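Local atomic coordinates of cyclic pyranopterin monophosphate synthase 2 (Mycobacterium tuberculosis, PDB entry 4FDF), a protein that probably catalyses the conversion of (8S)-3',8-cyclo-7,8-dihydroguanosine 5'-triphosphate to cyclic pyranopterin monophosphate, a step of molybdenum cofactor biosynthesis. Residues B[85-90]-B[120-125]; B[39-44]-B[126-131]; B[106-111]-B[133-138]. All blocks are in the same frame, centred on the assembly; numbering follows the deposited sequence.

Contact 1. Residues B[85-90]-B[120-125]; sequences PLCHQL and VEMEAL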
ATOM      1  N   PRO B  85      -1.666  -6.266  11.939  1.00 31.52           N
ATOM      2  CA  PRO B  85      -1.085  -7.523  11.464  1.00 31.32           C
ATOM      3  C   PRO B  85      -2.043  -8.708  11.481  1.00 31.64           C
ATOM      4  O   PRO B  85      -2.088  -9.451  10.512  1.00 30.40           O
ATOM      5  CB  PRO B  85       0.079  -7.746  12.426  1.00 30.91           C
ATOM      6  CG  PRO B  85       0.485  -6.337  12.818  1.00 31.75           C
ATOM      7  CD  PRO B  85      -0.820  -5.623  12.965  1.00 32.98           C
ATOM      8  N   LEU B  86      -2.809  -8.887  12.558  1.00 32.21           N
ATOM      9  CA  LEU B  86      -3.672 -10.062  12.650  1.00 35.02           C
ATOM     10  C   LEU B  86      -5.106  -9.828  12.212  1.00 37.11           C
ATOM     11  O   LEU B  86      -5.950 -10.713  12.395  1.00 36.80           O
ATOM     12  CB  LEU B  86      -3.615 -10.705  14.047  1.00 34.92           C
ATOM     13  CG  LEU B  86      -2.231 -11.173  14.532  1.00 36.13           C
ATOM     14  CD1 LEU B  86      -2.373 -12.084  15.734  1.00 36.52           C
ATOM     15  CD2 LEU B  86      -1.415 -11.862  13.431  1.00 34.96           C
ATOM     16  N   CYS B  87      -5.381  -8.656  11.634  1.00 37.67           N
ATOM     17  CA  CYS B  87      -6.688  -8.389  11.019  1.00 41.25           C
ATOM     18  C   CYS B  87      -6.856  -9.083   9.674  1.00 42.23           C
ATOM     19  O   CYS B  87      -5.976  -9.041   8.834  1.00 41.88           O
ATOM     20  CB  CYS B  87      -6.914  -6.895  10.836  1.00 43.54           C
ATOM     21  SG  CYS B  87      -7.742  -6.157  12.222  1.00 48.22           S
ATOM     22  N   HIS B  88      -8.007  -9.715   9.488  1.00 44.09           N
ATOM     23  CA  HIS B  88      -8.364 -10.347   8.230  1.00 43.98           C
ATOM     24  C   HIS B  88      -8.736  -9.290   7.243  1.00 43.92           C
ATOM     25  O   HIS B  88      -9.125  -8.189   7.636  1.00 41.39           O
ATOM     26  CB  HIS B  88      -9.561 -11.264   8.439  1.00 48.90           C
ATOM     27  CG  HIS B  88      -9.341 -12.324   9.484  1.00 52.32           C
ATOM     28  ND1 HIS B  88      -9.282 -12.043  10.803  1.00 54.67           N
ATOM     29  CD2 HIS B  88      -9.173 -13.701   9.365  1.00 54.35           C
ATOM     30  CE1 HIS B  88      -9.083 -13.185  11.493  1.00 57.00           C
ATOM     31  NE2 HIS B  88      -9.021 -14.198  10.611  1.00 56.42           N
ATOM     32  N   GLN B  89      -8.603  -9.618   5.957  1.00 43.59           N
ATOM     33  CA  GLN B  89      -9.071  -8.783   4.852  1.00 47.66           C
ATOM     34  C   GLN B  89     -10.586  -8.949   4.699  1.00 47.61           C
ATOM     35  O   GLN B  89     -11.065 -10.037   4.390  1.00 48.92           O
ATOM     36  CB  GLN B  89      -8.380  -9.195   3.544  1.00 50.18           C
ATOM     37  CG  GLN B  89      -6.854  -9.025   3.528  1.00 52.28           C
ATOM     38  CD  GLN B  89      -6.143 -10.082   2.678  1.00 53.24           C
ATOM     39  OE1 GLN B  89      -6.215 -11.273   2.962  1.00 54.24           O
ATOM     40  NE2 GLN B  89      -5.447  -9.638   1.642  1.00 52.88           N
ATOM     41  N   LEU B  90     -11.333  -7.873   4.938  1.00 48.21           N
ATOM     42  CA  LEU B  90     -12.799  -7.918   4.935  1.00 47.09           C
ATOM     43  C   LEU B  90     -13.415  -7.041   3.847  1.00 48.82           C
ATOM     44  O   LEU B  90     -12.916  -5.953   3.559  1.00 50.99           O
ATOM     45  CB  LEU B  90     -13.360  -7.545   6.318  1.00 49.46           C
ATOM     46  CG  LEU B  90     -12.985  -8.455   7.509  1.00 49.56           C
ATOM     47  CD1 LEU B  90     -13.511  -7.916   8.833  1.00 49.08           C
ATOM     48  CD2 LEU B  90     -13.461  -9.891   7.286  1.00 48.82           C
ATOM     49  N   VAL B 120     -16.635  -6.158  12.216  1.00 43.49           N
ATOM     50  CA  VAL B 120     -15.939  -5.044  11.558  1.00 40.40           C
ATOM     51  C   VAL B 120     -15.603  -3.868  12.492  1.00 38.32           C
ATOM     52  O   VAL B 120     -15.445  -2.724  12.040  1.00 33.89           O
ATOM     53  CB  VAL B 120     -16.702  -4.538  10.281  1.00 42.23           C
ATOM     54  CG1 VAL B 120     -16.729  -5.622   9.219  1.00 43.27           C
ATOM     55  CG2 VAL B 120     -18.126  -4.057  10.609  1.00 39.09           C
ATOM     56  N   GLU B 121     -15.465  -4.165  13.785  1.00 35.49           N
ATOM     57  CA  GLU B 121     -15.144  -3.141  14.772  1.00 35.69           C
ATOM     58  C   GLU B 121     -13.730  -2.569  14.615  1.00 34.94           C
ATOM     59  O   GLU B 121     -13.498  -1.414  14.963  1.00 34.86           O
ATOM     60  CB  GLU B 121     -15.417  -3.620  16.205  1.00 36.64           C
ATOM     61  CG  GLU B 121     -14.523  -4.748  16.724  1.00 39.47           C
ATOM     62  CD  GLU B 121     -15.059  -6.148  16.448  1.00 39.80           C
ATOM     63  OE1 GLU B 121     -14.748  -7.055  17.244  1.00 42.43           O
ATOM     64  OE2 GLU B 121     -15.764  -6.356  15.439  1.00 39.85           O
ATOM     65  N   MET B 122     -12.802  -3.350  14.069  1.00 33.16           N
ATOM     66  CA  MET B 122     -11.439  -2.858  13.860  1.00 32.91           C
ATOM     67  C   MET B 122     -11.361  -1.739  12.832  1.00 33.27           C
ATOM     68  O   MET B 122     -10.663  -0.731  13.039  1.00 34.93           O
ATOM     69  CB  MET B 122     -10.470  -3.994  13.497  1.00 34.71           C
ATOM     70  CG  MET B 122     -10.112  -4.934  14.669  1.00 34.81           C
ATOM     71  SD  MET B 122      -9.737  -4.118  16.256  1.00 36.76           S
ATOM     72  CE  MET B 122      -8.524  -2.875  15.770  1.00 31.28           C
ATOM     73  N   GLU B 123     -12.077  -1.914  11.729  1.00 31.31           N
ATOM     74  CA  GLU B 123     -12.119  -0.900  10.687  1.00 32.98           C
ATOM     75  C   GLU B 123     -12.812   0.365  11.177  1.00 31.25           C
ATOM     76  O   GLU B 123     -12.356   1.467  10.871  1.00 30.71           O
ATOM     77  CB  GLU B 123     -12.745  -1.422   9.379  1.00 34.25           C
ATOM     78  CG  GLU B 123     -13.486  -2.752   9.467  1.00 40.86           C
ATOM     79  CD  GLU B 123     -12.584  -3.974   9.645  1.00 40.51           C
ATOM     80  OE1 GLU B 123     -11.644  -4.175   8.841  1.00 44.92           O
ATOM     81  OE2 GLU B 123     -12.831  -4.744  10.592  1.00 40.35           O
ATOM     82  N   ALA B 124     -13.895   0.206  11.940  1.00 28.53           N
ATOM     83  CA  ALA B 124     -14.550   1.348  12.561  1.00 29.09           C
ATOM     84  C   ALA B 124     -13.590   2.132  13.467  1.00 28.55           C
ATOM     85  O   ALA B 124     -13.529   3.367  13.385  1.00 29.27           O
ATOM     86  CB  ALA B 124     -15.799   0.913  13.337  1.00 29.45           C
ATOM     87  N   LEU B 125     -12.849   1.421  14.317  1.00 28.65           N
ATOM     88  CA  LEU B 125     -11.858   2.045  15.209  1.00 30.26           C
ATOM     89  C   LEU B 125     -10.697   2.709  14.447  1.00 29.89           C
ATOM     90  O   LEU B 125     -10.228   3.787  14.830  1.00 30.80           O
ATOM     91  CB  LEU B 125     -11.301   1.012  16.189  1.00 28.38           C
ATOM     92  CG  LEU B 125     -12.247   0.499  17.269  1.00 30.42           C
ATOM     93  CD1 LEU B 125     -11.697  -0.806  17.843  1.00 30.64           C
ATOM     94  CD2 LEU B 125     -12.481   1.529  18.371  1.00 28.96           C
TER
HETATM   95  O   HOH W   1     -10.886  -4.710   5.933  1.00 46.40           O

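Contact 2. Residues B[39-44]-B[126-131]; sequences AVAAGI and TAVSVA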
ATOM      1  N   ALA B  39     -20.704  -2.186  12.578  1.00 38.77           N
ATOM      2  CA  ALA B  39     -20.020  -1.742  13.784  1.00 38.06           C
ATOM      3  C   ALA B  39     -19.926  -0.232  13.822  1.00 36.74           C
ATOM      4  O   ALA B  39     -19.768   0.417  12.789  1.00 37.59           O
ATOM      5  CB  ALA B  39     -18.640  -2.365  13.887  1.00 35.45           C
ATOM      6  N   VAL B  40     -20.026   0.314  15.029  1.00 36.46           N
ATOM      7  CA  VAL B  40     -19.915   1.741  15.264  1.00 34.17           C
ATOM      8  C   VAL B  40     -18.863   2.004  16.346  1.00 34.54           C
ATOM      9  O   VAL B  40     -18.886   1.402  17.437  1.00 35.09           O
ATOM     10  CB  VAL B  40     -21.287   2.373  15.685  1.00 34.03           C
ATOM     11  CG1 VAL B  40     -21.181   3.905  15.797  1.00 31.78           C
ATOM     12  CG2 VAL B  40     -22.390   1.994  14.702  1.00 33.00           C
ATOM     13  N   ALA B  41     -17.953   2.915  16.038  1.00 32.40           N
ATOM     14  CA  ALA B  41     -16.923   3.326  16.977  1.00 32.39           C
ATOM     15  C   ALA B  41     -16.947   4.846  17.095  1.00 31.68           C
ATOM     16  O   ALA B  41     -17.408   5.525  16.182  1.00 30.29           O
ATOM     17  CB  ALA B  41     -15.560   2.850  16.498  1.00 30.14           C
ATOM     18  N   ALA B  42     -16.441   5.368  18.212  1.00 33.17           N
ATOM     19  CA  ALA B  42     -16.324   6.821  18.405  1.00 33.82           C
ATOM     20  C   ALA B  42     -14.976   7.215  19.000  1.00 33.75           C
ATOM     21  O   ALA B  42     -14.181   6.355  19.423  1.00 32.86           O
ATOM     22  CB  ALA B  42     -17.464   7.341  19.287  1.00 34.64           C
ATOM     23  N   GLY B  43     -14.730   8.525  19.029  1.00 32.81           N
ATOM     24  CA  GLY B  43     -13.488   9.092  19.549  1.00 31.64           C
ATOM     25  C   GLY B  43     -13.660  10.593  19.607  1.00 34.13           C
ATOM     26  O   GLY B  43     -14.626  11.132  19.059  1.00 32.77           O
ATOM     27  N   ILE B  44     -12.732  11.275  20.269  1.00 35.01           N
ATOM     28  CA  ILE B  44     -12.890  12.707  20.517  1.00 36.85           C
ATOM     29  C   ILE B  44     -11.558  13.453  20.431  1.00 37.45           C
ATOM     30  O   ILE B  44     -10.557  13.032  21.005  1.00 37.86           O
ATOM     31  CB  ILE B  44     -13.680  12.984  21.856  1.00 37.17           C
ATOM     32  CG1 ILE B  44     -14.084  14.455  21.982  1.00 40.01           C
ATOM     33  CG2 ILE B  44     -12.909  12.539  23.075  1.00 40.99           C
ATOM     34  CD1 ILE B  44     -14.924  14.758  23.224  1.00 40.79           C
ATOM     35  N   THR B 126     -10.250   2.060  13.377  1.00 28.60           N
ATOM     36  CA  THR B 126      -9.169   2.563  12.525  1.00 29.51           C
ATOM     37  C   THR B 126      -9.562   3.883  11.828  1.00 30.50           C
ATOM     38  O   THR B 126      -8.781   4.853  11.800  1.00 30.74           O
ATOM     39  CB  THR B 126      -8.746   1.461  11.514  1.00 29.16           C
ATOM     40  OG1 THR B 126      -8.204   0.345  12.239  1.00 32.60           O
ATOM     41  CG2 THR B 126      -7.721   1.953  10.527  1.00 30.72           C
ATOM     42  N   ALA B 127     -10.780   3.910  11.286  1.00 29.44           N
ATOM     43  CA  ALA B 127     -11.364   5.102  10.670  1.00 30.47           C
ATOM     44  C   ALA B 127     -11.447   6.261  11.657  1.00 30.40           C
ATOM     45  O   ALA B 127     -10.993   7.364  11.373  1.00 31.92           O
ATOM     46  CB  ALA B 127     -12.755   4.778  10.107  1.00 32.27           C
ATOM     47  N   VAL B 128     -11.997   6.002  12.837  1.00 31.47           N
ATOM     48  CA  VAL B 128     -12.073   7.016  13.883  1.00 31.36           C
ATOM     49  C   VAL B 128     -10.662   7.494  14.192  1.00 32.45           C
ATOM     50  O   VAL B 128     -10.380   8.689  14.279  1.00 33.79           O
ATOM     51  CB  VAL B 128     -12.738   6.445  15.161  1.00 33.71           C
ATOM     52  CG1 VAL B 128     -12.403   7.301  16.403  1.00 33.61           C
ATOM     53  CG2 VAL B 128     -14.246   6.340  14.979  1.00 30.53           C
ATOM     54  N   SER B 129      -9.764   6.533  14.302  1.00 31.19           N
ATOM     55  CA  SER B 129      -8.403   6.807  14.661  1.00 29.61           C
ATOM     56  C   SER B 129      -7.691   7.665  13.634  1.00 31.84           C
ATOM     57  O   SER B 129      -7.082   8.687  13.992  1.00 31.30           O
ATOM     58  CB  SER B 129      -7.695   5.484  14.843  1.00 26.65           C
ATOM     59  OG  SER B 129      -6.416   5.707  15.405  1.00 27.98           O
ATOM     60  N   VAL B 130      -7.780   7.289  12.356  1.00 32.64           N
ATOM     61  CA  VAL B 130      -7.081   8.056  11.320  1.00 31.03           C
ATOM     62  C   VAL B 130      -7.743   9.420  11.068  1.00 33.10           C
ATOM     63  O   VAL B 130      -7.057  10.401  10.761  1.00 34.70           O
ATOM     64  CB  VAL B 130      -6.856   7.232  10.019  1.00 30.15           C
ATOM     65  CG1 VAL B 130      -6.275   8.103   8.902  1.00 29.26           C
ATOM     66  CG2 VAL B 130      -5.897   6.045  10.304  1.00 27.86           C
ATOM     67  N   ALA B 131      -9.063   9.489  11.224  1.00 33.56           N
ATOM     68  CA  ALA B 131      -9.788  10.761  11.120  1.00 32.47           C
ATOM     69  C   ALA B 131      -9.358  11.745  12.206  1.00 31.94           C
ATOM     70  O   ALA B 131      -9.255  12.944  11.944  1.00 32.24           O
ATOM     71  CB  ALA B 131     -11.301  10.527  11.179  1.00 31.44           C
TER

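Contact 3. Residues B[106-111]-B[133-138]; sequences IEITAT and LTLYDM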
ATOM      1  N   ILE B 106     -14.331  17.903  19.314  1.00 43.06           N
ATOM      2  CA  ILE B 106     -14.898  17.365  18.079  1.00 42.44           C
ATOM      3  C   ILE B 106     -15.077  15.855  18.221  1.00 40.68           C
ATOM      4  O   ILE B 106     -14.106  15.111  18.276  1.00 38.03           O
ATOM      5  CB  ILE B 106     -14.019  17.695  16.855  1.00 43.83           C
ATOM      6  CG1 ILE B 106     -13.730  19.202  16.809  1.00 46.40           C
ATOM      7  CG2 ILE B 106     -14.698  17.226  15.561  1.00 43.68           C
ATOM      8  CD1 ILE B 106     -12.563  19.607  15.931  1.00 50.49           C
ATOM      9  N   GLU B 107     -16.327  15.414  18.310  1.00 40.06           N
ATOM     10  CA  GLU B 107     -16.620  13.990  18.376  1.00 39.99           C
ATOM     11  C   GLU B 107     -16.628  13.369  16.977  1.00 40.55           C
ATOM     12  O   GLU B 107     -17.112  13.969  16.007  1.00 39.41           O
ATOM     13  CB  GLU B 107     -17.932  13.730  19.117  1.00 38.62           C
ATOM     14  N   ILE B 108     -16.058  12.171  16.879  1.00 37.33           N
ATOM     15  CA  ILE B 108     -15.968  11.471  15.616  1.00 36.95           C
ATOM     16  C   ILE B 108     -16.720  10.150  15.750  1.00 38.20           C
ATOM     17  O   ILE B 108     -16.558   9.435  16.728  1.00 38.46           O
ATOM     18  CB  ILE B 108     -14.487  11.220  15.230  1.00 36.68           C
ATOM     19  CG1 ILE B 108     -13.691  12.524  15.294  1.00 36.73           C
ATOM     20  CG2 ILE B 108     -14.381  10.601  13.841  1.00 35.53           C
ATOM     21  CD1 ILE B 108     -12.203  12.346  15.446  1.00 35.59           C
ATOM     22  N   THR B 109     -17.563   9.834  14.777  1.00 37.79           N
ATOM     23  CA  THR B 109     -18.255   8.552  14.791  1.00 37.35           C
ATOM     24  C   THR B 109     -18.060   7.851  13.444  1.00 37.90           C
ATOM     25  O   THR B 109     -18.329   8.431  12.393  1.00 37.18           O
ATOM     26  CB  THR B 109     -19.765   8.739  15.112  1.00 40.08           C
ATOM     27  OG1 THR B 109     -19.907   9.593  16.261  1.00 41.53           O
ATOM     28  CG2 THR B 109     -20.447   7.417  15.398  1.00 36.62           C
ATOM     29  N   ALA B 110     -17.591   6.607  13.477  1.00 35.80           N
ATOM     30  CA  ALA B 110     -17.492   5.819  12.258  1.00 34.84           C
ATOM     31  C   ALA B 110     -18.455   4.635  12.273  1.00 35.26           C
ATOM     32  O   ALA B 110     -18.542   3.901  13.257  1.00 33.62           O
ATOM     33  CB  ALA B 110     -16.058   5.358  12.017  1.00 33.27           C
ATOM     34  N   THR B 111     -19.189   4.482  11.176  1.00 35.05           N
ATOM     35  CA  THR B 111     -20.139   3.386  10.993  1.00 36.12           C
ATOM     36  C   THR B 111     -19.660   2.560   9.810  1.00 36.97           C
ATOM     37  O   THR B 111     -19.448   3.096   8.717  1.00 39.72           O
ATOM     38  CB  THR B 111     -21.580   3.923  10.762  1.00 35.30           C
ATOM     39  OG1 THR B 111     -22.018   4.599  11.944  1.00 35.06           O
ATOM     40  CG2 THR B 111     -22.561   2.797  10.448  1.00 34.89           C
ATOM     41  N   LEU B 133      -6.344  11.631  13.853  1.00 30.45           N
ATOM     42  CA  LEU B 133      -4.987  12.017  13.480  1.00 30.55           C
ATOM     43  C   LEU B 133      -4.981  13.091  12.393  1.00 30.19           C
ATOM     44  O   LEU B 133      -4.156  14.005  12.418  1.00 31.12           O
ATOM     45  CB  LEU B 133      -4.171  10.801  13.009  1.00 28.50           C
ATOM     46  CG  LEU B 133      -3.738   9.766  14.063  1.00 28.56           C
ATOM     47  CD1 LEU B 133      -3.308   8.454  13.406  1.00 27.08           C
ATOM     48  CD2 LEU B 133      -2.619  10.314  14.928  1.00 29.00           C
ATOM     49  N   THR B 134      -5.899  12.964  11.439  1.00 30.52           N
ATOM     50  CA  THR B 134      -5.994  13.906  10.341  1.00 30.45           C
ATOM     51  C   THR B 134      -6.547  15.246  10.820  1.00 32.29           C
ATOM     52  O   THR B 134      -6.072  16.298  10.387  1.00 30.83           O
ATOM     53  CB  THR B 134      -6.829  13.334   9.189  1.00 29.55           C
ATOM     54  OG1 THR B 134      -6.170  12.164   8.689  1.00 29.35           O
ATOM     55  CG2 THR B 134      -6.974  14.354   8.064  1.00 29.73           C
ATOM     56  N   LEU B 135      -7.532  15.210  11.717  1.00 31.35           N
ATOM     57  CA  LEU B 135      -7.987  16.445  12.336  1.00 34.87           C
ATOM     58  C   LEU B 135      -6.814  17.146  13.005  1.00 37.22           C
ATOM     59  O   LEU B 135      -6.581  18.333  12.771  1.00 38.02           O
ATOM     60  CB  LEU B 135      -9.092  16.201  13.361  1.00 35.10           C
ATOM     61  CG  LEU B 135     -10.478  15.894  12.811  1.00 35.63           C
ATOM     62  CD1 LEU B 135     -11.431  15.789  13.984  1.00 34.19           C
ATOM     63  CD2 LEU B 135     -10.961  16.947  11.788  1.00 35.25           C
ATOM     64  N   TYR B 136      -6.074  16.405  13.828  1.00 37.17           N
ATOM     65  CA  TYR B 136      -4.926  16.965  14.517  1.00 36.60           C
ATOM     66  C   TYR B 136      -3.904  17.558  13.538  1.00 38.06           C
ATOM     67  O   TYR B 136      -3.343  18.622  13.793  1.00 36.79           O
ATOM     68  CB  TYR B 136      -4.268  15.930  15.433  1.00 38.61           C
ATOM     69  CG  TYR B 136      -3.089  16.508  16.182  1.00 38.89           C
ATOM     70  CD1 TYR B 136      -1.784  16.259  15.766  1.00 38.48           C
ATOM     71  CD2 TYR B 136      -3.282  17.335  17.282  1.00 40.02           C
ATOM     72  CE1 TYR B 136      -0.694  16.803  16.442  1.00 38.94           C
ATOM     73  CE2 TYR B 136      -2.198  17.891  17.967  1.00 42.26           C
ATOM     74  CZ  TYR B 136      -0.903  17.617  17.539  1.00 40.28           C
ATOM     75  OH  TYR B 136       0.172  18.170  18.199  1.00 38.63           O
ATOM     76  N   ASP B 137      -3.659  16.878  12.419  1.00 36.82           N
ATOM     77  CA  ASP B 137      -2.758  17.426  11.420  1.00 37.91           C
ATOM     78  C   ASP B 137      -3.249  18.788  10.901  1.00 38.53           C
ATOM     79  O   ASP B 137      -2.448  19.659  10.592  1.00 39.24           O
ATOM     80  CB  ASP B 137      -2.568  16.462  10.247  1.00 37.24           C
ATOM     81  CG  ASP B 137      -1.508  16.951   9.266  1.00 36.86           C
ATOM     82  OD1 ASP B 137      -0.346  17.131   9.687  1.00 36.92           O
ATOM     83  OD2 ASP B 137      -1.844  17.200   8.088  1.00 36.65           O
ATOM     84  N   MET B 138      -4.564  18.956  10.808  1.00 38.29           N
ATOM     85  CA  MET B 138      -5.140  20.173  10.272  1.00 43.11           C
ATOM     86  C   MET B 138      -5.115  21.319  11.284  1.00 43.57           C
ATOM     87  O   MET B 138      -5.152  22.489  10.896  1.00 43.99           O
ATOM     88  CB  MET B 138      -6.582  19.931   9.797  1.00 43.04           C
ATOM     89  CG  MET B 138      -6.755  18.821   8.766  1.00 46.35           C
ATOM     90  SD  MET B 138      -6.221  19.220   7.088  1.00 49.10           S
ATOM     91  CE  MET B 138      -4.471  19.061   7.271  1.00 45.43           C
TER

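Contact 1. Residues B[85-90]-B[120-125]
Cys-87 and Leu-90 point from the loop 85-90 onto the first turn of helix 121-139, where Val-120 is the N-cap residue; the pairing of this loop with the helix start forms part of the predicted substrate site of the ferredoxin-like MoaC fold. Leu-86, Cys-87 and His-88 on one side, Met-122 and Glu-123 on the other, are among the residues predicted to bind substrate. The sulfur of Cys-87 lies against the root of the Met-122 side chain, with SG 3.6 Å from CG and 3.7 Å from CB of Met-122. The bend at chi2 (-44°) then carries SD of Met-122 away, 4.9 Å from SG of Cys-87. One methyl of Leu-90, CD1, serves two partners. It meets CG1 of Val-120 at 4.0 Å, the two side chains crossing obliquely, while the Glu-123 side chain runs at about a right angle to Leu-90 and brings OE2 to 3.7 Å from the same CD1. Asp-137 of the second subunit packs on both Cys-87 and Met-122, placing this region at a subunit interface. A water links loop and helix: it donates to OE1 of Glu-123 over 3.1 Å and accepts a weak bond from the backbone N of Leu-90 at 3.3 Å.

Contact 2. Residues B[39-44]-B[126-131]
Val-128 carries the whole helix side of this contact, setting its two methyls against successive peptide groups of strand 35-46. Its chi1 of 160° holds CG1 roughly opposite the backbone N and CG2 roughly opposite the carbonyl carbon; the line from CG2 to CG1 runs broadly with the strand. CG2 lies 3.5 Å from the carbonyl O of Ala-41 and 4.0 Å from CB of the same residue, whose methyl points toward the helix. The other branch, CG1, rests 3.6 Å from the O of Ala-42 and 3.7 Å from the N of Gly-43, covering the peptide link between them. This is the helix-on-sheet packing of a ferredoxin-like fold: helix 121-139 lies on one face of the antiparallel sheet, and the two short segments run nearly parallel, 24° apart, with axes 7.7 Å from each other. The small residues Ala-41, Ala-42 and Gly-43 are consistent with this close approach. Gly-43 lacks a side chain, and its CA lies 6.2 Å from the CA of Val-128. Ala-42 turns its methyl to the opposite face, onto Arg-152 and Leu-154 of strand 147-156. CG2 of Val-128 also reaches CB of Ala-110, on the adjoining strand 105-116, at 3.6 Å.

Contact 3. Residues B[106-111]-B[133-138]
Leu-135 meets Ile-106 and Ile-108 where helix 121-139 passes over strand 105-116, in the hydrophobic layer between helices and sheet of this ferredoxin-like domain. The two isoleucines are two positions apart on the strand and therefore project from the same face, the one turned to the helix; Glu-107 between them points away. From its CB, Leu-135 extends with CG anti to the carbonyl carbon (chi1 -75°), which directs the branch point at the sheet. Neither CB nor CG comes within 4.2 Å of the strand segment. At CG the chain divides. CD1 continues the line of the side chain, with chi2 at -176°, and does all the close touching. It lies 3.8 Å from CD1 of Ile-108. On the other isoleucine, the same CD1 of Leu-135 meets CG2 of Ile-106 at 3.9 Å. CD2, the second methyl, makes no such approach to the strand. Both isoleucines reach toward the leucine tip to tip, but by different branches: Ile-108 uses the end of its longer arm, Ile-106 its shorter CG2 methyl. Around this point Phe-99 of strand 92-101 packs on all three residues, while Leu-45 of strand 35-46 and Ala-69 of helix 65-83 also touch Leu-135. Every atom in these cross-segment contacts is an aliphatic carbon, and all three residues are buried. Cohesion here therefore rests on dispersion and the exclusion of water, with the fit of methyl groups, rather than directional polar bonds, holding the helix over the strand.

In the fold
All three contacts share helix 121-139 and use it in order: contact 1 its N-terminal turn, contact 2 its middle, contact 3 its later part. Centres of contacts 1 and 2 lie about 12 Å apart, those of 2 and 3 about 7 Å, and those of 1 and 3 about 18 Å. Contacts 2 and 3 press the helix on strands 35-46 and 105-116, antiparallel neighbours in one sheet, whereas contact 1 joins it to the loop after helix 65-83. Along the chain contact 1 is nested within contact 2, and contact 3 crosses both. One helix thus connects the sheet core with the predicted substrate site, and all three regions also touch the second subunit of the hexamer.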